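Local structure of MIP07328p (Drosophila melanogaster, 6FKK) at residues D14-F20 against G468-P474; D411-V415 against E440-L446. The protein probably acts as a chemorepellent axon guidance cue, its semaphorin ectodomain signalling between cells by binding receptors. All coordinates share one frame; numbering follows the deposited sequence.

Interaction 1: D14-F20 against G468-P474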
# COMPACT_ATOMS: atom_id res chain seq x y z
N ASP A 14 10.09 -16.73 14.33
CA ASP A 14 9.41 -15.88 15.29
C ASP A 14 8.37 -16.67 16.07
O ASP A 14 7.82 -17.67 15.60
CB ASP A 14 8.75 -14.69 14.58
CG ASP A 14 8.44 -13.54 15.52
OD1 ASP A 14 8.62 -13.70 16.74
OD2 ASP A 14 8.04 -12.46 15.03
N LYS A 15 8.10 -16.21 17.30
CA LYS A 15 7.16 -16.88 18.19
C LYS A 15 5.74 -16.63 17.70
O LYS A 15 5.17 -15.56 17.93
CB LYS A 15 7.34 -16.37 19.62
CG LYS A 15 6.44 -17.04 20.65
CD LYS A 15 6.77 -18.51 20.81
CE LYS A 15 5.88 -19.16 21.86
NZ LYS A 15 6.19 -20.61 22.04
N VAL A 16 5.16 -17.62 17.02
CA VAL A 16 3.81 -17.50 16.50
C VAL A 16 2.81 -17.54 17.65
O VAL A 16 2.79 -18.50 18.43
CB VAL A 16 3.51 -18.60 15.47
CG1 VAL A 16 2.03 -18.61 15.11
CG2 VAL A 16 4.36 -18.40 14.22
N LEU A 17 1.99 -16.50 17.75
CA LEU A 17 0.98 -16.42 18.81
C LEU A 17 -0.31 -17.13 18.42
O LEU A 17 -0.82 -17.96 19.18
CB LEU A 17 0.70 -14.95 19.15
CG LEU A 17 1.88 -14.13 19.66
CD1 LEU A 17 1.44 -12.73 20.06
CD2 LEU A 17 2.58 -14.83 20.82
N ALA A 18 -0.86 -16.81 17.25
CA ALA A 18 -2.09 -17.43 16.79
C ALA A 18 -2.04 -17.59 15.28
O ALA A 18 -1.24 -16.94 14.60
CB ALA A 18 -3.32 -16.62 17.21
N HIS A 19 -2.90 -18.45 14.75
CA HIS A 19 -2.95 -18.71 13.32
C HIS A 19 -4.38 -18.99 12.90
O HIS A 19 -5.13 -19.65 13.62
CB HIS A 19 -2.04 -19.89 12.95
CG HIS A 19 -2.40 -21.17 13.63
ND1 HIS A 19 -3.23 -22.12 13.06
CD2 HIS A 19 -2.05 -21.66 14.85
CE1 HIS A 19 -3.37 -23.14 13.89
NE2 HIS A 19 -2.67 -22.89 14.98
N PHE A 20 -4.75 -18.46 11.73
CA PHE A 20 -6.06 -18.69 11.12
C PHE A 20 -5.80 -19.29 9.74
O PHE A 20 -5.35 -18.59 8.83
CB PHE A 20 -6.85 -17.39 11.02
CG PHE A 20 -8.19 -17.53 10.36
CD1 PHE A 20 -9.31 -17.87 11.11
CD2 PHE A 20 -8.34 -17.32 9.00
CE1 PHE A 20 -10.55 -18.00 10.50
CE2 PHE A 20 -9.57 -17.46 8.39
CZ PHE A 20 -10.68 -17.79 9.14
N GLY A 468 -3.39 -18.13 2.04
CA GLY A 468 -4.33 -18.99 2.73
C GLY A 468 -4.15 -19.07 4.23
O GLY A 468 -4.48 -20.09 4.83
N SER A 469 -3.65 -18.00 4.85
CA SER A 469 -3.46 -18.03 6.30
C SER A 469 -3.28 -16.62 6.83
O SER A 469 -2.78 -15.73 6.14
CB SER A 469 -2.26 -18.89 6.69
OG SER A 469 -1.05 -18.31 6.23
N LEU A 470 -3.70 -16.43 8.08
CA LEU A 470 -3.34 -15.27 8.89
C LEU A 470 -2.52 -15.77 10.07
O LEU A 470 -2.92 -16.73 10.74
CB LEU A 470 -4.58 -14.52 9.40
CG LEU A 470 -5.69 -14.13 8.43
CD1 LEU A 470 -6.71 -13.26 9.15
CD2 LEU A 470 -5.13 -13.41 7.22
N VAL A 471 -1.38 -15.13 10.32
CA VAL A 471 -0.49 -15.53 11.40
C VAL A 471 -0.22 -14.31 12.27
O VAL A 471 0.10 -13.23 11.77
CB VAL A 471 0.83 -16.11 10.86
CG1 VAL A 471 1.81 -16.34 12.00
CG2 VAL A 471 0.57 -17.41 10.12
N SER A 472 -0.37 -14.49 13.58
CA SER A 472 -0.17 -13.42 14.55
C SER A 472 1.18 -13.61 15.25
O SER A 472 1.41 -14.64 15.87
CB SER A 472 -1.30 -13.40 15.57
OG SER A 472 -1.12 -12.37 16.52
N VAL A 473 2.05 -12.61 15.13
CA VAL A 473 3.33 -12.60 15.83
C VAL A 473 3.42 -11.31 16.64
O VAL A 473 2.74 -10.33 16.30
CB VAL A 473 4.51 -12.75 14.85
CG1 VAL A 473 4.39 -14.05 14.07
CG2 VAL A 473 4.57 -11.55 13.92
N PRO A 474 4.20 -11.27 17.72
CA PRO A 474 4.23 -10.05 18.55
C PRO A 474 4.74 -8.84 17.78
O PRO A 474 5.74 -8.92 17.05
CB PRO A 474 5.16 -10.43 19.70
CG PRO A 474 5.99 -11.56 19.19
CD PRO A 474 5.06 -12.32 18.28

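Interaction 2: D411-V415 against E440-L446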
# COMPACT_ATOMS: atom_id res chain seq x y z
N ASP A 411 8.66 -12.17 -0.02
CA ASP A 411 8.13 -13.37 -0.65
C ASP A 411 8.72 -14.64 -0.04
O ASP A 411 8.22 -15.74 -0.33
CB ASP A 411 8.40 -13.34 -2.16
CG ASP A 411 9.87 -13.18 -2.50
OD1 ASP A 411 10.71 -13.17 -1.58
OD2 ASP A 411 10.19 -13.06 -3.70
N ASP A 412 9.76 -14.51 0.78
CA ASP A 412 10.34 -15.63 1.50
C ASP A 412 9.53 -16.00 2.73
O ASP A 412 9.54 -17.16 3.15
CB ASP A 412 11.78 -15.28 1.89
CG ASP A 412 12.61 -16.48 2.28
OD1 ASP A 412 12.07 -17.61 2.32
OD2 ASP A 412 13.82 -16.31 2.54
N GLY A 413 8.79 -15.05 3.29
CA GLY A 413 8.09 -15.25 4.54
C GLY A 413 8.72 -14.58 5.74
O GLY A 413 8.29 -14.85 6.87
N LYS A 414 9.71 -13.72 5.54
CA LYS A 414 10.39 -13.04 6.63
C LYS A 414 9.76 -11.67 6.87
O LYS A 414 9.11 -11.10 6.00
CB LYS A 414 11.88 -12.88 6.33
CG LYS A 414 12.59 -14.16 5.92
CD LYS A 414 14.10 -13.98 5.95
CE LYS A 414 14.82 -15.15 5.29
NZ LYS A 414 14.38 -16.46 5.84
N VAL A 415 9.99 -11.15 8.07
CA VAL A 415 9.52 -9.83 8.46
C VAL A 415 10.70 -9.05 9.01
O VAL A 415 11.46 -9.57 9.84
CB VAL A 415 8.38 -9.90 9.50
CG1 VAL A 415 8.04 -8.52 10.02
CG2 VAL A 415 7.16 -10.57 8.90
N GLU A 440 15.05 -9.38 11.91
CA GLU A 440 14.58 -10.04 10.69
C GLU A 440 14.37 -11.51 11.03
O GLU A 440 15.33 -12.26 11.18
CB GLU A 440 15.58 -9.88 9.54
CG GLU A 440 15.08 -10.47 8.22
CD GLU A 440 16.07 -10.32 7.08
OE1 GLU A 440 16.95 -11.19 6.93
OE2 GLU A 440 15.97 -9.31 6.34
N MET A 441 13.11 -11.91 11.15
CA MET A 441 12.76 -13.26 11.59
C MET A 441 11.87 -13.94 10.57
O MET A 441 11.11 -13.29 9.84
CB MET A 441 12.05 -13.23 12.95
CG MET A 441 12.74 -12.39 14.00
SD MET A 441 12.08 -12.70 15.65
CE MET A 441 12.81 -11.36 16.59
N GLN A 442 11.98 -15.27 10.52
CA GLN A 442 11.10 -16.07 9.69
C GLN A 442 9.76 -16.23 10.40
O GLN A 442 9.71 -16.70 11.54
CB GLN A 442 11.73 -17.43 9.41
CG GLN A 442 10.98 -18.27 8.39
CD GLN A 442 11.17 -17.75 6.98
OE1 GLN A 442 12.28 -17.36 6.59
NE2 GLN A 442 10.10 -17.74 6.20
N VAL A 443 8.68 -15.83 9.74
CA VAL A 443 7.33 -15.91 10.29
C VAL A 443 6.52 -17.02 9.64
O VAL A 443 5.97 -17.89 10.33
CB VAL A 443 6.61 -14.55 10.17
CG1 VAL A 443 5.14 -14.71 10.54
CG2 VAL A 443 7.27 -13.51 11.06
N LEU A 444 6.42 -17.01 8.33
CA LEU A 444 5.69 -18.02 7.58
C LEU A 444 6.62 -19.16 7.21
O LEU A 444 7.84 -19.06 7.34
CB LEU A 444 5.08 -17.38 6.33
CG LEU A 444 4.05 -16.27 6.55
CD1 LEU A 444 3.42 -15.86 5.22
CD2 LEU A 444 2.99 -16.70 7.54
N PRO A 445 6.07 -20.29 6.75
CA PRO A 445 6.92 -21.34 6.17
C PRO A 445 7.81 -20.77 5.07
O PRO A 445 7.41 -19.87 4.33
CB PRO A 445 5.91 -22.35 5.62
CG PRO A 445 4.74 -22.21 6.53
CD PRO A 445 4.67 -20.74 6.90
N LEU A 446 9.02 -21.32 4.96
CA LEU A 446 10.08 -20.73 4.15
C LEU A 446 9.66 -20.46 2.71
O LEU A 446 10.28 -19.62 2.04
CB LEU A 446 11.31 -21.63 4.17
CG LEU A 446 12.62 -21.03 3.64
CD1 LEU A 446 13.14 -19.94 4.57
CD2 LEU A 446 13.66 -22.11 3.42

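Interaction 1: D14-F20 against G468-P474
Ser469 and Leu470 meet Phe20 where the two strands pair antiparallel. Phe20 and Leu470 form a hydrogen-bonded pair: Phe20 N reaches Leu470 O at 2.7 Å, and Leu470 N returns the bond to Phe20 O at 2.8 Å, while the CA of Ser469 makes a CH...O contact to that same Phe20 oxygen. Both side chains leave on one face of the sheet and run side by side, with Phe20 CB 4.0 Å from Leu470 CB. Leu470 CG approaches the Phe20 ring obliquely, and Tyr47 meets that ring edge-to-face, so a large aromatic suits this end.

Val471 turns to the other face, opposite His19 in a non-hydrogen-bonded pair. The Val471 and Val16 side chains cross at about a right angle, and Val471 CG1, set anti to the backbone N (chi1 172°), touches Val16 CG1 at 3.9 Å.

Ser472 returns to the Leu470 face, CB against the small CB of Ala18. Ser472 N gives a nearly straight bond to Ala18 O (2.8 Å, 174°). Ser472 O takes Leu17 N at 2.7 Å and, weakly, Ala18 N. Two residues facing one make a classic beta bulge, and the Ser472 hydroxyl bonds that of Ser461.

Beyond the bulge, Val473 brings its branch point CB to 3.5 Å from Asp14 OD2, the two side chains crossing obliquely. Pro474, which has no N-H to offer, closes the pairing by packing: Pro474 CD rests 3.3 Å from Lys15 O, and Leu17 CG also lies against that CD.

The N-terminal strand thus becomes the outermost of the four in a blade whose other three come from the end of the Sema domain, the Velcro-like ring closure of a beta-propeller.

Interaction 2: D411-V415 against E440-L446
Gly413 and the Val443-Leu444 backbone form the tight part of this contact. Gly413 O accepts two successive N-H groups, Val443 N at 3.1 Å and Leu444 N at 3.2 Å, the latter lying in the carbonyl plane on a lone pair. Glycine suits the position: its positive phi (105°) would jam a side chain against the preceding carbonyl, and Gln442 and Leu444 already press close. Next to it Val415 and Met441 exchange backbone bonds as a hydrogen-bonded pair, and Val415 CG2 meets Val443 CG2 at 3.6 Å, two branched chains buried against Val464 of strand 461-465 in the next blade.

The Gln442 amide holds the chain after strand 432-442, residues 443-446, against the start of 414-423. A bend at chi2 (74°) brings Gln442 NE2 back to Asp412 O (3.2 Å) and to Leu444 O (2.9 Å); both acceptors lie in the amide plane, although NE2 sits above each carbonyl plane. Its OE1 faces Lys414 NZ, modelled too close for the distance to carry weight. That ammonium also bonds Thr11 and makes a salt bridge to Asp412.

The other side is looser and more open: exposed Leu446 lies alongside Asp412, while Glu440, its chain extended, reaches past Lys414 CD to a salt bridge with Lys379.

This is the open end of the hairpin formed by strands 414-423 and 432-442, the third and fourth strands of a four-stranded antiparallel propeller blade, 432-442 being an edge strand.

How the interactions relate
Both interactions lie in the Sema propeller, in blades that follow one another along the chain. Interaction 1 joins sequence-distant ends to close the ring, whereas interaction 2 is local, within one hairpin, and nested inside the loop that interaction 1 closes. They touch directly: Val471 packs on Leu444 and Val473 on Val443, an apolar seam between blades, and Asp14 N probably hydrogen-bonds Gln442 O at 2.8 Å. Each is partly buried. Interaction 1 depends on backbone pairing with hydrophobic side chains, and its exposed residues, Lys15, Leu17 and His19, all belong to the N-terminal segment; interaction 2 adds side-chain amide and charged groups that secure the loop leaving the hairpin.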